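Acidocalcisomal pyrophosphatase (Trypanosoma cruzi, PDB 5CUX) probably hydrolyses inorganic pyrophosphate to phosphate with magnesium as cofactor, this chain being the part of the protein that carries the pyrophosphatase domain. Local coordinates at residues W88-F93 with P113-H118; M176-Q181 with V222-Q227. One frame throughout, in Å; residues are numbered along the deposited sequence.

Contact 1: W88-F93 with P113-H118; sequences WTRAKF and PRFYKH. With POP (pyrophosphate 2-), chain D.
Ala91 and Phe115 face each other as a single antiparallel, non-hydrogen-bonded pair with their CA atoms 4.2 Å apart. A bond from Tyr116 N to Arg90 O (2.8 Å) flanks the pair at one end. At the other, Lys92 N bonds to Arg114 O (3.2 Å). The first runs in the plane of the Arg90 carbonyl, whereas Lys92 N stands well above the plane of the Arg114 carbonyl, whose oxygen also takes a bond from Gln106 NE2. Within the bridged pair, Ala91 CA makes an off-centre CH-pi contact with the Phe115 ring, 4.2 Å from its centroid, and Ala91 CB packs separately on Phe115 CE2. Tyr116 presents a ring face to Lys92, and the aliphatic part of the lysine crosses it at about a right angle, with CG 3.8 Å from the ring centroid in a CH-pi contact. Trp219 meets the same tyrosine ring edge-to-face. Beyond CG the lysine chain is extended (chi2 -171°), which carries NZ past the tyrosine to one face of the Arg114 guanidinium and on to a weak hydrogen bond with pyrophosphate O2 (3.2 Å). Bends at chi2 and chi3 fold Arg114 round beside this lysine; its NH2 lies near pyrophosphate O6 and is paired with Asp107. At the other end of the contact, Arg90 NH1 reaches Tyr116 O at the guanidinium edge in a weak bond of 3.4 Å, while NH2 has stronger partners in Asp120 and the carbonyl oxygen of His118 of the second subunit. The bridge thus joins two loops that lie against the second subunit at one end and hold the pocket residues Lys92 and Arg114 at the other. Lys92 NZ and Arg114 NE, both donors, are 3.1 Å apart, a pairing consistent with a site for a highly charged anion.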
# COMPACT_ATOMS: atom_id res chain seq x y z
N TRP A 88 -1.63 -0.90 -22.22
CA TRP A 88 -0.45 -0.79 -23.10
C TRP A 88 -0.50 -1.54 -24.43
O TRP A 88 0.54 -1.80 -24.99
CB TRP A 88 0.83 -1.22 -22.37
CG TRP A 88 1.05 -0.52 -21.06
CD1 TRP A 88 0.87 0.83 -20.79
CD2 TRP A 88 1.48 -1.12 -19.85
NE1 TRP A 88 1.15 1.07 -19.47
CE2 TRP A 88 1.52 -0.11 -18.87
CE3 TRP A 88 1.82 -2.42 -19.49
CZ2 TRP A 88 1.89 -0.37 -17.57
CZ3 TRP A 88 2.18 -2.67 -18.20
CH2 TRP A 88 2.22 -1.64 -17.25
N THR A 89 -1.67 -1.90 -24.93
CA THR A 89 -1.70 -2.56 -26.23
C THR A 89 -2.66 -1.88 -27.21
O THR A 89 -3.38 -0.93 -26.82
CB THR A 89 -2.03 -4.00 -26.09
OG1 THR A 89 -3.43 -4.15 -25.78
CG2 THR A 89 -1.21 -4.59 -25.00
N ARG A 90 -2.66 -2.32 -28.47
CA ARG A 90 -3.55 -1.70 -29.45
C ARG A 90 -4.37 -2.59 -30.38
O ARG A 90 -4.96 -2.07 -31.31
CB ARG A 90 -2.80 -0.64 -30.30
CG ARG A 90 -1.71 -1.15 -31.25
CD ARG A 90 -1.03 0.01 -31.94
NE ARG A 90 0.03 0.66 -31.15
CZ ARG A 90 0.40 1.94 -31.32
NH1 ARG A 90 -0.19 2.70 -32.25
NH2 ARG A 90 1.34 2.50 -30.57
N ALA A 91 -4.42 -3.89 -30.16
CA ALA A 91 -5.24 -4.74 -31.00
C ALA A 91 -6.66 -4.64 -30.44
O ALA A 91 -6.86 -4.94 -29.26
CB ALA A 91 -4.75 -6.17 -30.93
N LYS A 92 -7.63 -4.23 -31.26
CA LYS A 92 -9.02 -4.12 -30.81
C LYS A 92 -9.64 -5.50 -30.72
O LYS A 92 -9.98 -6.06 -31.74
CB LYS A 92 -9.92 -3.35 -31.77
CG LYS A 92 -9.78 -1.84 -31.86
CD LYS A 92 -10.96 -1.17 -32.75
CE LYS A 92 -10.51 0.17 -33.52
NZ LYS A 92 -11.54 1.20 -34.03
N PHE A 93 -9.78 -6.06 -29.52
CA PHE A 93 -10.46 -7.34 -29.31
C PHE A 93 -11.86 -6.99 -28.77
O PHE A 93 -12.08 -5.86 -28.28
CB PHE A 93 -9.75 -8.18 -28.28
CG PHE A 93 -8.57 -8.87 -28.81
CD1 PHE A 93 -8.69 -10.14 -29.36
CD2 PHE A 93 -7.32 -8.29 -28.74
CE1 PHE A 93 -7.58 -10.81 -29.82
CE2 PHE A 93 -6.21 -8.96 -29.20
CZ PHE A 93 -6.34 -10.22 -29.74
N PRO A 113 -7.47 -7.63 -39.46
CA PRO A 113 -7.65 -7.43 -38.02
C PRO A 113 -7.36 -5.96 -37.65
O PRO A 113 -6.41 -5.36 -38.16
CB PRO A 113 -6.62 -8.38 -37.44
CG PRO A 113 -6.61 -9.49 -38.42
CD PRO A 113 -6.55 -8.74 -39.71
N ARG A 114 -8.19 -5.38 -36.77
CA ARG A 114 -8.05 -3.98 -36.35
C ARG A 114 -7.07 -3.73 -35.20
O ARG A 114 -6.89 -4.60 -34.32
CB ARG A 114 -9.41 -3.40 -35.97
CG ARG A 114 -9.33 -1.93 -35.57
CD ARG A 114 -10.25 -1.01 -36.41
NE ARG A 114 -11.67 -1.17 -36.05
CZ ARG A 114 -12.69 -0.56 -36.66
NH1 ARG A 114 -12.46 0.26 -37.69
NH2 ARG A 114 -13.94 -0.76 -36.23
N PHE A 115 -6.44 -2.55 -35.23
CA PHE A 115 -5.45 -2.09 -34.25
C PHE A 115 -5.68 -0.58 -34.18
O PHE A 115 -6.08 0.02 -35.17
CB PHE A 115 -4.00 -2.33 -34.71
CG PHE A 115 -3.57 -3.78 -34.73
CD1 PHE A 115 -4.05 -4.68 -35.69
CD2 PHE A 115 -2.70 -4.27 -33.74
CE1 PHE A 115 -3.69 -6.06 -35.65
CE2 PHE A 115 -2.33 -5.65 -33.70
CZ PHE A 115 -2.83 -6.54 -34.65
N TYR A 116 -5.43 0.04 -33.02
CA TYR A 116 -5.64 1.49 -32.91
C TYR A 116 -4.45 2.19 -33.55
O TYR A 116 -3.31 1.93 -33.20
CB TYR A 116 -5.74 1.97 -31.45
CG TYR A 116 -6.96 1.53 -30.68
CD1 TYR A 116 -8.25 1.87 -31.10
CD2 TYR A 116 -6.83 0.70 -29.57
CE1 TYR A 116 -9.37 1.39 -30.44
CE2 TYR A 116 -7.93 0.21 -28.91
CZ TYR A 116 -9.18 0.54 -29.35
OH TYR A 116 -10.24 -0.06 -28.74
N LYS A 117 -4.73 3.08 -34.48
CA LYS A 117 -3.70 3.83 -35.18
C LYS A 117 -3.10 4.89 -34.22
O LYS A 117 -1.88 5.02 -34.09
CB LYS A 117 -4.37 4.44 -36.44
CG LYS A 117 -3.57 5.35 -37.41
CD LYS A 117 -2.71 4.61 -38.47
CE LYS A 117 -3.37 3.34 -39.08
NZ LYS A 117 -3.15 2.08 -38.25
N HIS A 118 -3.96 5.60 -33.50
CA HIS A 118 -3.58 6.66 -32.56
C HIS A 118 -2.53 6.33 -31.49
O HIS A 118 -1.76 7.20 -31.09
CB HIS A 118 -4.84 7.17 -31.86
CG HIS A 118 -4.62 8.34 -30.95
ND1 HIS A 118 -4.12 9.55 -31.40
CD2 HIS A 118 -4.93 8.52 -29.65
CE1 HIS A 118 -4.15 10.42 -30.41
NE2 HIS A 118 -4.64 9.83 -29.34
P1 POP D . -15.09 2.43 -32.38
O1 POP D . -13.83 2.79 -31.56
O2 POP D . -14.66 1.78 -33.70
O3 POP D . -15.93 3.69 -32.65
O POP D . -15.95 1.45 -31.57
P2 POP D . -16.17 0.02 -32.11
O4 POP D . -14.98 -0.87 -31.71
O5 POP D . -17.47 -0.56 -31.51
O6 POP D . -16.29 0.07 -33.65

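Contact 2: M176-Q181 with V222-Q227; sequences MIDDGQ and VYKICQ. With POP (pyrophosphate 2-), chain D; PO4 (phosphate ion), chain G.
Lys224 reaches across to Asp178 and Asp179, and its ammonium group forms a salt-bridge network with both carboxylates. The straight outer chain (chi3 169°, chi4 178°) carries NZ across to them, 2.9 Å from Asp179 OD1 and 3.2 Å from Asp178 OD1, though both hydrogen bonds are weak. A stronger one joins Lys224 NZ to O2 of a phosphate ion, probably from the crystallisation liquor, at 2.6 Å, and a further approach to the pyrophosphate is doubtful. The two aspartates, neighbours in sequence, lie at the start of a type I' turn from Asp178 to Gln181, which links strands 165-178 and 181-190. A pair of backbone bonds holds it: Asp178 N to Gln181 O (3.0 Å) and a weak one from Gln181 N to Asp178 O. Tyr223 OH donates a hydrogen bond to pyrophosphate O1 at 2.5 Å, and that oxygen lies in the plane of the ring, at its edge. Met176 CE comes within 4.0 Å of Tyr223 OH, and Trp219 stacks on the tyrosine ring. Asp183, a magnesium ligand in another structure of this protein, touches Met176 and Asp178. Carboxylates and phosphate groups thus gather round Lys224 NZ, a single ammonium group shared among two aspartates and an ion that may only mark an anion-binding position.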
# COMPACT_ATOMS: atom_id res chain seq x y z
N MET A 176 -19.66 9.26 -23.68
CA MET A 176 -19.12 9.63 -24.98
C MET A 176 -20.13 9.28 -26.07
O MET A 176 -20.78 8.24 -26.01
CB MET A 176 -17.79 8.91 -25.29
CG MET A 176 -17.39 9.03 -26.78
SD MET A 176 -15.95 8.15 -27.39
CE MET A 176 -16.56 6.59 -27.87
N ILE A 177 -20.27 10.14 -27.07
CA ILE A 177 -21.16 9.80 -28.15
C ILE A 177 -20.30 9.13 -29.22
O ILE A 177 -19.28 9.68 -29.62
CB ILE A 177 -21.83 11.02 -28.76
CG1 ILE A 177 -22.49 11.89 -27.66
CG2 ILE A 177 -22.86 10.55 -29.77
CD1 ILE A 177 -23.39 11.11 -26.66
N ASP A 178 -20.70 7.95 -29.67
CA ASP A 178 -19.97 7.22 -30.68
C ASP A 178 -20.94 6.84 -31.79
O ASP A 178 -21.77 5.95 -31.63
CB ASP A 178 -19.35 5.96 -30.10
CG ASP A 178 -18.58 5.13 -31.14
OD1 ASP A 178 -19.00 5.10 -32.30
OD2 ASP A 178 -17.57 4.47 -30.79
N ASP A 179 -20.82 7.54 -32.91
CA ASP A 179 -21.62 7.32 -34.12
C ASP A 179 -23.11 7.53 -33.90
O ASP A 179 -23.94 6.70 -34.31
CB ASP A 179 -21.31 5.95 -34.72
CG ASP A 179 -19.82 5.82 -35.16
OD1 ASP A 179 -18.98 6.72 -34.82
OD2 ASP A 179 -19.47 4.82 -35.84
N GLY A 180 -23.42 8.65 -33.26
CA GLY A 180 -24.80 9.04 -32.99
C GLY A 180 -25.44 8.38 -31.78
O GLY A 180 -26.49 8.84 -31.26
N GLN A 181 -24.84 7.29 -31.33
CA GLN A 181 -25.37 6.59 -30.19
C GLN A 181 -24.61 6.96 -28.92
O GLN A 181 -23.57 7.61 -29.00
CB GLN A 181 -25.31 5.12 -30.45
CG GLN A 181 -25.93 4.75 -31.75
CD GLN A 181 -25.59 3.32 -32.11
OE1 GLN A 181 -24.41 2.95 -32.11
NE2 GLN A 181 -26.60 2.51 -32.42
N VAL A 222 -10.12 11.88 -29.26
CA VAL A 222 -9.43 12.12 -30.53
C VAL A 222 -8.94 10.88 -31.25
O VAL A 222 -8.52 10.94 -32.40
CB VAL A 222 -8.17 13.06 -30.34
CG1 VAL A 222 -8.52 14.36 -29.60
CG2 VAL A 222 -7.07 12.29 -29.57
N TYR A 223 -8.99 9.75 -30.57
CA TYR A 223 -8.49 8.54 -31.17
C TYR A 223 -8.98 8.20 -32.56
O TYR A 223 -8.35 7.41 -33.26
CB TYR A 223 -8.70 7.37 -30.24
CG TYR A 223 -10.08 6.78 -30.26
CD1 TYR A 223 -11.16 7.42 -29.63
CD2 TYR A 223 -10.30 5.54 -30.86
CE1 TYR A 223 -12.42 6.82 -29.61
CE2 TYR A 223 -11.54 4.94 -30.85
CZ TYR A 223 -12.59 5.58 -30.23
OH TYR A 223 -13.79 4.97 -30.28
N LYS A 224 -10.08 8.78 -32.99
CA LYS A 224 -10.59 8.49 -34.32
C LYS A 224 -10.10 9.47 -35.41
O LYS A 224 -10.08 9.12 -36.59
CB LYS A 224 -12.11 8.49 -34.27
CG LYS A 224 -12.69 7.12 -34.07
CD LYS A 224 -14.20 7.20 -33.96
CE LYS A 224 -14.84 5.82 -34.03
NZ LYS A 224 -16.33 5.92 -33.88
N ILE A 225 -9.71 10.68 -35.03
CA ILE A 225 -9.23 11.68 -35.98
C ILE A 225 -8.14 11.16 -36.92
O ILE A 225 -8.25 11.23 -38.14
CB ILE A 225 -8.65 12.88 -35.26
CG1 ILE A 225 -9.73 13.53 -34.39
CG2 ILE A 225 -8.10 13.84 -36.26
CD1 ILE A 225 -9.27 14.64 -33.52
N CYS A 226 -7.09 10.61 -36.33
CA CYS A 226 -6.00 10.10 -37.13
C CYS A 226 -6.44 9.05 -38.14
O CYS A 226 -5.84 8.91 -39.20
CB CYS A 226 -4.92 9.50 -36.22
SG CYS A 226 -5.33 7.86 -35.75
N GLN A 227 -7.47 8.28 -37.83
CA GLN A 227 -7.88 7.27 -38.79
C GLN A 227 -8.80 7.92 -39.82
O GLN A 227 -9.47 7.23 -40.60
CB GLN A 227 -8.57 6.13 -38.08
CG GLN A 227 -8.35 4.80 -38.77
CD GLN A 227 -7.41 3.86 -37.98
OE1 GLN A 227 -7.53 3.72 -36.75
NE2 GLN A 227 -6.48 3.22 -38.71
P1 POP D . -15.09 2.43 -32.38
O1 POP D . -13.83 2.79 -31.56
O2 POP D . -14.66 1.78 -33.70
O3 POP D . -15.93 3.69 -32.65
O POP D . -15.95 1.45 -31.57
P2 POP D . -16.17 0.02 -32.11
O4 POP D . -14.98 -0.87 -31.71
O5 POP D . -17.47 -0.56 -31.51
O6 POP D . -16.29 0.07 -33.65
P PO4 G . -16.30 3.48 -36.74
O1 PO4 G . -14.96 2.94 -36.33
O2 PO4 G . -16.46 4.88 -36.26
O3 PO4 G . -17.38 2.62 -36.16
O4 PO4 G . -16.41 3.47 -38.23

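Contact 1 closes before contact 2 opens along the chain, and their centres lie 15 Å apart within the same pyrophosphatase domain. The first joins loops that follow strands 79-83 and 104-106; the second sets the end of strand 165-178 against the loop after helix 212-222. Strands 79-83 and 165-178 are antiparallel neighbours in one mixed sheet. The two contacts meet directly where Lys117 and His118 pack on Val222, Cys226 and Gln227, and Trp219 of helix 212-222 touches aromatic rings of both. Together the four segments converge on one pyrophosphate, contact 1 and contact 2 each contributing residues to its pocket.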